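Local coordinates for rieske iron-sulfur protein soxF (Sulfolobus acidocaldarius, PDB 1JM1) that carries a Rieske [2Fe-2S] cluster and probably passes electrons in the respiratory chain as part of a quinol oxidase, at residues L97-P102 with C124-S129; V93-G98 with A144-P149. All coordinates share one frame; numbering follows the deposited sequence.

Contact 1: L97-P102 with C124-S129; sequences LGCQLP and CPCHGS. With FES (Fe2/s2 (inorganic) cluster), chain C.
Cys99 and Cys126 are joined by a disulfide that ties together the two cluster-binding loops of the Rieske fold, which hold the [2Fe-2S] cluster between them. Followed outward, Cys99 passes the cluster before it reaches its partner: its CB lies 3.7 Å from S2 of the cluster. The same CB is 3.8 Å from SG of Cys124. A chi1 of -77° then carries SG of Cys99 over to SG of Cys126, where the 2.0 Å bond closes, and the bridge runs alongside the cluster. In the 124-129 loop, Cys124 SG binds FE1 at 2.3 Å while also accepting a long, nearly straight hydrogen bond from Cys126 N, which would be expected to draw charge from the thiolate. His127 ND1 binds FE2 at 2.1 Å, and Leu97 crosses its ring obliquely, CD2 lying 3.9 Å from CE1. Deeper in, Leu101 CD2 presses on Cys124 CB. Farther along, the rings of Pro102 and Pro125 reach toward each other and meet CD to CD at 3.4 Å, a tight carbon-carbon approach.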
ATOM      1  N   LEU A  97     -15.097   5.003  -2.406  1.00 11.43           N
ATOM      2  CA  LEU A  97     -16.274   4.189  -2.094  1.00 11.48           C
ATOM      3  C   LEU A  97     -15.923   2.754  -1.896  1.00 11.33           C
ATOM      4  O   LEU A  97     -16.787   1.856  -1.980  1.00 12.10           O
ATOM      5  CB  LEU A  97     -17.390   4.377  -3.133  1.00 13.14           C
ATOM      6  CG  LEU A  97     -18.784   4.600  -2.586  1.00 19.16           C
ATOM      7  CD1 LEU A  97     -18.882   5.891  -1.738  1.00 23.10           C
ATOM      8  CD2 LEU A  97     -19.766   4.586  -3.729  1.00 23.74           C
ATOM      9  N   GLY A  98     -14.670   2.416  -1.509  1.00 10.90           N
ATOM     10  CA  GLY A  98     -14.380   1.101  -1.004  1.00 10.78           C
ATOM     11  C   GLY A  98     -14.234   0.016  -2.024  1.00 10.48           C
ATOM     12  O   GLY A  98     -14.195  -1.182  -1.635  1.00 11.02           O
ATOM     13  N   CYS A  99     -14.125   0.328  -3.323  1.00 10.62           N
ATOM     14  CA  CYS A  99     -13.743  -0.730  -4.241  1.00 10.83           C
ATOM     15  C   CYS A  99     -12.334  -1.212  -3.964  1.00 10.66           C
ATOM     16  O   CYS A  99     -11.481  -0.456  -3.513  1.00 12.07           O
ATOM     17  CB  CYS A  99     -13.847  -0.233  -5.700  1.00 11.68           C
ATOM     18  SG  CYS A  99     -15.602  -0.223  -6.200  1.00 12.57           S
ATOM     19  N   GLN A 100     -12.088  -2.475  -4.255  1.00 10.50           N
ATOM     20  CA  GLN A 100     -10.751  -3.032  -4.160  1.00 11.24           C
ATOM     21  C   GLN A 100      -9.972  -2.644  -5.397  1.00 10.84           C
ATOM     22  O   GLN A 100     -10.451  -2.753  -6.527  1.00 12.43           O
ATOM     23  CB  GLN A 100     -10.834  -4.549  -3.967  1.00 11.81           C
ATOM     24  CG  GLN A 100      -9.505  -5.159  -3.672  1.00 13.29           C
ATOM     25  CD  GLN A 100      -9.562  -6.560  -3.138  1.00 13.52           C
ATOM     26  OE1 GLN A 100     -10.622  -7.186  -3.043  1.00 17.58           O
ATOM     27  NE2 GLN A 100      -8.425  -7.079  -2.720  1.00 15.56           N
ATOM     28  N   LEU A 101      -8.746  -2.183  -5.212  1.00 10.78           N
ATOM     29  CA  LEU A 101      -7.977  -1.590  -6.294  1.00 10.75           C
ATOM     30  C   LEU A 101      -7.203  -2.660  -7.056  1.00 11.09           C
ATOM     31  O   LEU A 101      -6.483  -3.477  -6.451  1.00 11.49           O
ATOM     32  CB  LEU A 101      -7.010  -0.548  -5.722  1.00 10.86           C
ATOM     33  CG  LEU A 101      -7.691   0.670  -5.128  1.00 11.03           C
ATOM     34  CD1 LEU A 101      -6.713   1.455  -4.250  1.00 12.48           C
ATOM     35  CD2 LEU A 101      -8.300   1.585  -6.180  1.00 11.98           C
ATOM     36  N   PRO A 102      -7.279  -2.646  -8.384  1.00 11.58           N
ATOM     37  CA  PRO A 102      -6.617  -3.699  -9.197  1.00 12.55           C
ATOM     38  C   PRO A 102      -5.150  -3.388  -9.466  1.00 12.64           C
ATOM     39  O   PRO A 102      -4.713  -3.183 -10.598  1.00 13.78           O
ATOM     40  CB  PRO A 102      -7.467  -3.726 -10.497  1.00 15.04           C
ATOM     41  CG  PRO A 102      -7.908  -2.285 -10.635  1.00 15.05           C
ATOM     42  CD  PRO A 102      -8.177  -1.801  -9.205  1.00 13.49           C
ATOM     43  N   CYS A 124      -8.665   3.441 -10.023  1.00 11.35           N
ATOM     44  CA  CYS A 124      -9.776   2.635  -9.550  1.00 11.46           C
ATOM     45  C   CYS A 124     -10.826   2.493 -10.629  1.00 11.91           C
ATOM     46  O   CYS A 124     -11.270   3.487 -11.228  1.00 12.68           O
ATOM     47  CB  CYS A 124     -10.429   3.327  -8.337  1.00 11.47           C
ATOM     48  SG  CYS A 124     -11.761   2.269  -7.640  1.00 11.77           S
ATOM     49  N   PRO A 125     -11.313   1.267 -10.907  1.00 12.09           N
ATOM     50  CA  PRO A 125     -12.328   1.086 -11.960  1.00 12.96           C
ATOM     51  C   PRO A 125     -13.683   1.627 -11.575  1.00 13.25           C
ATOM     52  O   PRO A 125     -14.512   1.827 -12.496  1.00 15.74           O
ATOM     53  CB  PRO A 125     -12.382  -0.444 -12.102  1.00 13.90           C
ATOM     54  CG  PRO A 125     -11.994  -0.958 -10.736  1.00 13.61           C
ATOM     55  CD  PRO A 125     -10.902   0.014 -10.272  1.00 12.62           C
ATOM     56  N   CYS A 126     -14.016   1.805 -10.318  1.00 12.52           N
ATOM     57  CA  CYS A 126     -15.401   2.111  -9.988  1.00 13.15           C
ATOM     58  C   CYS A 126     -15.794   3.520 -10.389  1.00 12.59           C
ATOM     59  O   CYS A 126     -16.797   3.702 -11.068  1.00 14.97           O
ATOM     60  CB  CYS A 126     -15.662   1.813  -8.505  0.77 11.82           C
ATOM     61  SG  CYS A 126     -15.531   0.013  -8.227  0.77 11.57           S
ATOM     62  N   HIS A 127     -14.993   4.531 -10.005  1.00 12.55           N
ATOM     63  CA  HIS A 127     -15.313   5.932 -10.337  1.00 13.23           C
ATOM     64  C   HIS A 127     -14.075   6.692 -10.807  1.00 13.42           C
ATOM     65  O   HIS A 127     -14.140   7.908 -10.950  1.00 14.90           O
ATOM     66  CB  HIS A 127     -16.075   6.716  -9.252  1.00 13.17           C
ATOM     67  CG  HIS A 127     -17.126   5.891  -8.576  1.00 12.61           C
ATOM     68  ND1 HIS A 127     -16.799   5.117  -7.464  1.00 12.39           N
ATOM     69  CD2 HIS A 127     -18.399   5.667  -8.898  1.00 13.64           C
ATOM     70  CE1 HIS A 127     -17.905   4.468  -7.158  1.00 12.39           C
ATOM     71  NE2 HIS A 127     -18.885   4.769  -7.986  1.00 13.08           N
ATOM     72  N   GLY A 128     -12.961   6.031 -11.117  1.00 12.75           N
ATOM     73  CA  GLY A 128     -11.845   6.682 -11.765  1.00 13.43           C
ATOM     74  C   GLY A 128     -10.930   7.485 -10.858  1.00 12.96           C
ATOM     75  O   GLY A 128     -10.122   8.307 -11.359  1.00 13.64           O
ATOM     76  N   SER A 129     -10.928   7.258  -9.547  1.00 11.84           N
ATOM     77  CA  SER A 129      -9.895   7.837  -8.701  1.00 11.58           C
ATOM     78  C   SER A 129      -8.536   7.333  -9.120  1.00 11.34           C
ATOM     79  O   SER A 129      -8.359   6.141  -9.369  1.00 12.17           O
ATOM     80  CB  SER A 129     -10.136   7.513  -7.229  1.00 11.72           C
ATOM     81  OG  SER A 129     -11.317   8.066  -6.766  1.00 12.42           O
TER
HETATM   82 FE1  FES C 501     -12.685   3.861  -6.208  1.00 11.36          FE
HETATM   83 FE2  FES C 501     -15.038   5.215  -6.355  1.00 11.88          FE
HETATM   84  S1  FES C 501     -13.134   5.690  -7.471  1.00 12.32           S
HETATM   85  S2  FES C 501     -14.629   3.330  -5.181  1.00 11.77           S

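Contact 2: V93-G98 with A144-P149; sequences VCVHLG and APRPLP. With FES (Fe2/s2 (inorganic) cluster), chain C.
Val95 turns CG1 to the side of its backbone N (chi1 -69°), which sends its two methyls to different partners in the proline-rich loop 144-149. Arg146 sets CG between its own N and carbonyl carbon (chi1 62°) and runs extended to NE; the two side chains cross at about a right angle, and CG1 of Val95 lies over one face of the guanidinium, 3.7 Å from NH2. The same methyl slides past the ring of Pro149, touching CD at 3.6 Å, while Val95 CG2 points into the backbone and meets Arg146 O at 3.2 Å. A water accepts from Arg146 NE and donates to Val95 O over 2.7 Å. NH1 of the arginine bonds outside the loop, to Pro170 O and Tyr64 OH. An alanine here would remove the guanidinium from over Val95 CG1 and would probably leave the water without its N-H donor and Pro170 O without this partner. Nearer the cluster, His96 binds FE2 through ND1 at 2.1 Å, and its CB rests on CA of Ala144 at 3.8 Å. Cys94 SG binds FE1 and accepts a long hydrogen bond from His96 N. Arg146 O is buried against CG2 with no polar partner in the model, so Val95 meets 144-149 mainly through apolar contact, the polar link being left to the water and the arginine's NE.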
ATOM      1  N   VAL A  93      -7.712  -0.823  -0.659  1.00  9.92           N
ATOM      2  CA  VAL A  93      -9.125  -0.410  -0.620  1.00 10.00           C
ATOM      3  C   VAL A  93      -9.210   1.068  -0.959  1.00 10.41           C
ATOM      4  O   VAL A  93      -8.646   1.931  -0.258  1.00 10.62           O
ATOM      5  CB  VAL A  93      -9.776  -0.755   0.712  1.00 10.64           C
ATOM      6  CG1 VAL A  93     -11.265  -0.313   0.674  1.00 11.35           C
ATOM      7  CG2 VAL A  93      -9.657  -2.225   1.074  1.00 11.76           C
ATOM      8  N   CYS A  94      -9.925   1.386  -2.050  1.00 10.32           N
ATOM      9  CA  CYS A  94     -10.136   2.752  -2.440  1.00 10.13           C
ATOM     10  C   CYS A  94     -10.854   3.545  -1.373  1.00  9.97           C
ATOM     11  O   CYS A  94     -11.834   3.078  -0.781  1.00 10.70           O
ATOM     12  CB  CYS A  94     -10.989   2.732  -3.732  1.00 10.82           C
ATOM     13  SG  CYS A  94     -11.163   4.362  -4.491  1.00 11.23           S
ATOM     14  N   VAL A  95     -10.362   4.764  -1.113  1.00 10.58           N
ATOM     15  CA  VAL A  95     -10.934   5.628  -0.068  1.00 10.68           C
ATOM     16  C   VAL A  95     -12.045   6.530  -0.605  1.00 11.48           C
ATOM     17  O   VAL A  95     -12.566   7.364   0.139  1.00 13.43           O
ATOM     18  CB  VAL A  95      -9.868   6.386   0.705  1.00 11.26           C
ATOM     19  CG1 VAL A  95      -9.042   5.404   1.563  1.00 12.27           C
ATOM     20  CG2 VAL A  95      -8.943   7.206  -0.158  1.00 13.47           C
ATOM     21  N   HIS A  96     -12.458   6.370  -1.859  1.00 11.40           N
ATOM     22  CA  HIS A  96     -13.679   7.001  -2.353  1.00 11.83           C
ATOM     23  C   HIS A  96     -14.887   6.207  -1.860  1.00 11.58           C
ATOM     24  O   HIS A  96     -15.605   6.660  -0.969  1.00 13.51           O
ATOM     25  CB  HIS A  96     -13.653   7.099  -3.855  1.00 12.34           C
ATOM     26  CG  HIS A  96     -14.952   7.642  -4.414  1.00 12.44           C
ATOM     27  ND1 HIS A  96     -15.668   6.954  -5.366  1.00 12.34           N
ATOM     28  CD2 HIS A  96     -15.628   8.764  -4.039  1.00 14.30           C
ATOM     29  CE1 HIS A  96     -16.751   7.668  -5.575  1.00 13.28           C
ATOM     30  NE2 HIS A  96     -16.773   8.754  -4.810  1.00 14.63           N
ATOM     31  N   LEU A  97     -15.097   5.003  -2.406  1.00 11.43           N
ATOM     32  CA  LEU A  97     -16.274   4.189  -2.094  1.00 11.48           C
ATOM     33  C   LEU A  97     -15.923   2.754  -1.896  1.00 11.33           C
ATOM     34  O   LEU A  97     -16.787   1.856  -1.980  1.00 12.10           O
ATOM     35  CB  LEU A  97     -17.390   4.377  -3.133  1.00 13.14           C
ATOM     36  CG  LEU A  97     -18.784   4.600  -2.586  1.00 19.16           C
ATOM     37  CD1 LEU A  97     -18.882   5.891  -1.738  1.00 23.10           C
ATOM     38  CD2 LEU A  97     -19.766   4.586  -3.729  1.00 23.74           C
ATOM     39  N   GLY A  98     -14.670   2.416  -1.509  1.00 10.90           N
ATOM     40  CA  GLY A  98     -14.380   1.101  -1.004  1.00 10.78           C
ATOM     41  C   GLY A  98     -14.234   0.016  -2.024  1.00 10.48           C
ATOM     42  O   GLY A  98     -14.195  -1.182  -1.635  1.00 11.02           O
ATOM     43  N   ALA A 144     -11.898  10.567  -5.171  1.00 13.06           N
ATOM     44  CA  ALA A 144     -11.434  10.182  -3.858  1.00 12.39           C
ATOM     45  C   ALA A 144     -11.065  11.425  -3.079  1.00 12.72           C
ATOM     46  O   ALA A 144     -10.383  12.324  -3.604  1.00 13.77           O
ATOM     47  CB  ALA A 144     -10.224   9.253  -3.937  1.00 12.94           C
ATOM     48  N   PRO A 145     -11.478  11.517  -1.825  1.00 12.83           N
ATOM     49  CA  PRO A 145     -11.310  12.786  -1.095  1.00 14.17           C
ATOM     50  C   PRO A 145     -10.034  12.909  -0.313  1.00 13.06           C
ATOM     51  O   PRO A 145      -9.815  13.960   0.308  1.00 14.80           O
ATOM     52  CB  PRO A 145     -12.541  12.767  -0.150  1.00 17.14           C
ATOM     53  CG  PRO A 145     -12.671  11.304   0.181  1.00 16.28           C
ATOM     54  CD  PRO A 145     -12.441  10.622  -1.137  1.00 14.36           C
ATOM     55  N   ARG A 146      -9.177  11.905  -0.318  1.00 12.16           N
ATOM     56  CA  ARG A 146      -7.957  11.904   0.467  1.00 11.79           C
ATOM     57  C   ARG A 146      -7.018  10.864  -0.118  1.00 10.91           C
ATOM     58  O   ARG A 146      -7.448   9.992  -0.891  1.00 11.20           O
ATOM     59  CB  ARG A 146      -8.253  11.615   1.928  1.00 11.88           C
ATOM     60  CG  ARG A 146      -8.878  10.247   2.185  1.00 11.84           C
ATOM     61  CD  ARG A 146      -9.335  10.133   3.609  1.00 12.91           C
ATOM     62  NE  ARG A 146      -9.924   8.821   3.970  1.00 12.89           N
ATOM     63  CZ  ARG A 146      -9.296   7.837   4.525  1.00 11.34           C
ATOM     64  NH1 ARG A 146      -7.998   7.851   4.739  1.00 11.52           N
ATOM     65  NH2 ARG A 146      -9.996   6.740   4.876  1.00 12.79           N
ATOM     66  N   PRO A 147      -5.742  10.922   0.242  1.00 10.65           N
ATOM     67  CA  PRO A 147      -4.745  10.004  -0.341  1.00 10.34           C
ATOM     68  C   PRO A 147      -4.974   8.553   0.073  1.00  9.90           C
ATOM     69  O   PRO A 147      -5.494   8.220   1.150  1.00 10.23           O
ATOM     70  CB  PRO A 147      -3.417  10.525   0.195  1.00 10.80           C
ATOM     71  CG  PRO A 147      -3.670  11.986   0.475  1.00 12.00           C
ATOM     72  CD  PRO A 147      -5.075  11.986   1.037  1.00 11.53           C
ATOM     73  N   LEU A 148      -4.471   7.648  -0.763  1.00  9.75           N
ATOM     74  CA  LEU A 148      -4.487   6.234  -0.452  1.00  9.71           C
ATOM     75  C   LEU A 148      -3.592   5.947   0.752  1.00  9.26           C
ATOM     76  O   LEU A 148      -2.415   6.321   0.724  1.00  9.92           O
ATOM     77  CB  LEU A 148      -4.005   5.430  -1.663  1.00  9.80           C
ATOM     78  CG  LEU A 148      -4.142   3.916  -1.527  1.00 10.07           C
ATOM     79  CD1 LEU A 148      -5.608   3.505  -1.453  1.00 10.57           C
ATOM     80  CD2 LEU A 148      -3.487   3.243  -2.738  1.00 10.81           C
ATOM     81  N   PRO A 149      -4.093   5.294   1.808  1.00  9.24           N
ATOM     82  CA  PRO A 149      -3.223   5.040   2.953  1.00  9.41           C
ATOM     83  C   PRO A 149      -2.004   4.197   2.613  1.00  9.43           C
ATOM     84  O   PRO A 149      -2.071   3.237   1.827  1.00  9.83           O
ATOM     85  CB  PRO A 149      -4.160   4.342   3.946  1.00  9.83           C
ATOM     86  CG  PRO A 149      -5.510   4.926   3.605  1.00 10.44           C
ATOM     87  CD  PRO A 149      -5.493   4.999   2.076  1.00  9.84           C
TER
HETATM   88 FE1  FES C 501     -12.685   3.861  -6.208  1.00 11.36          FE
HETATM   89 FE2  FES C 501     -15.038   5.215  -6.355  1.00 11.88          FE
HETATM   90  S1  FES C 501     -13.134   5.690  -7.471  1.00 12.32           S
HETATM   91  S2  FES C 501     -14.629   3.330  -5.181  1.00 11.77           S
HETATM   92  O   HOH W   1     -12.498   8.408   2.613  1.00 21.52           O

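In the fold
Contacts 1 and 2 share Leu97 and Gly98, and their centres lie 8 Å apart around one [2Fe-2S] cluster. Each supplies half of the loop ligands: 93-98 gives Cys94 and His96, 124-129 gives Cys124 and His127, so that one iron has two cysteines and the other two histidines, the Rieske pattern. ND1 of His127 and ND1 of His96 stand 3.0 Å apart at the shared iron, their ring planes at about 80°. Within the first loop, Cys99 O lies 2.8 Å from Cys94 N, a probable hydrogen bond; between the contacts, Leu101 CD1 packs on Leu148 CD1 at 3.6 Å. Ala144 N also meets Ser129 OG at 3.0 Å, a weak hydrogen bond, so 144-149 reaches the second cluster loop as well as the first.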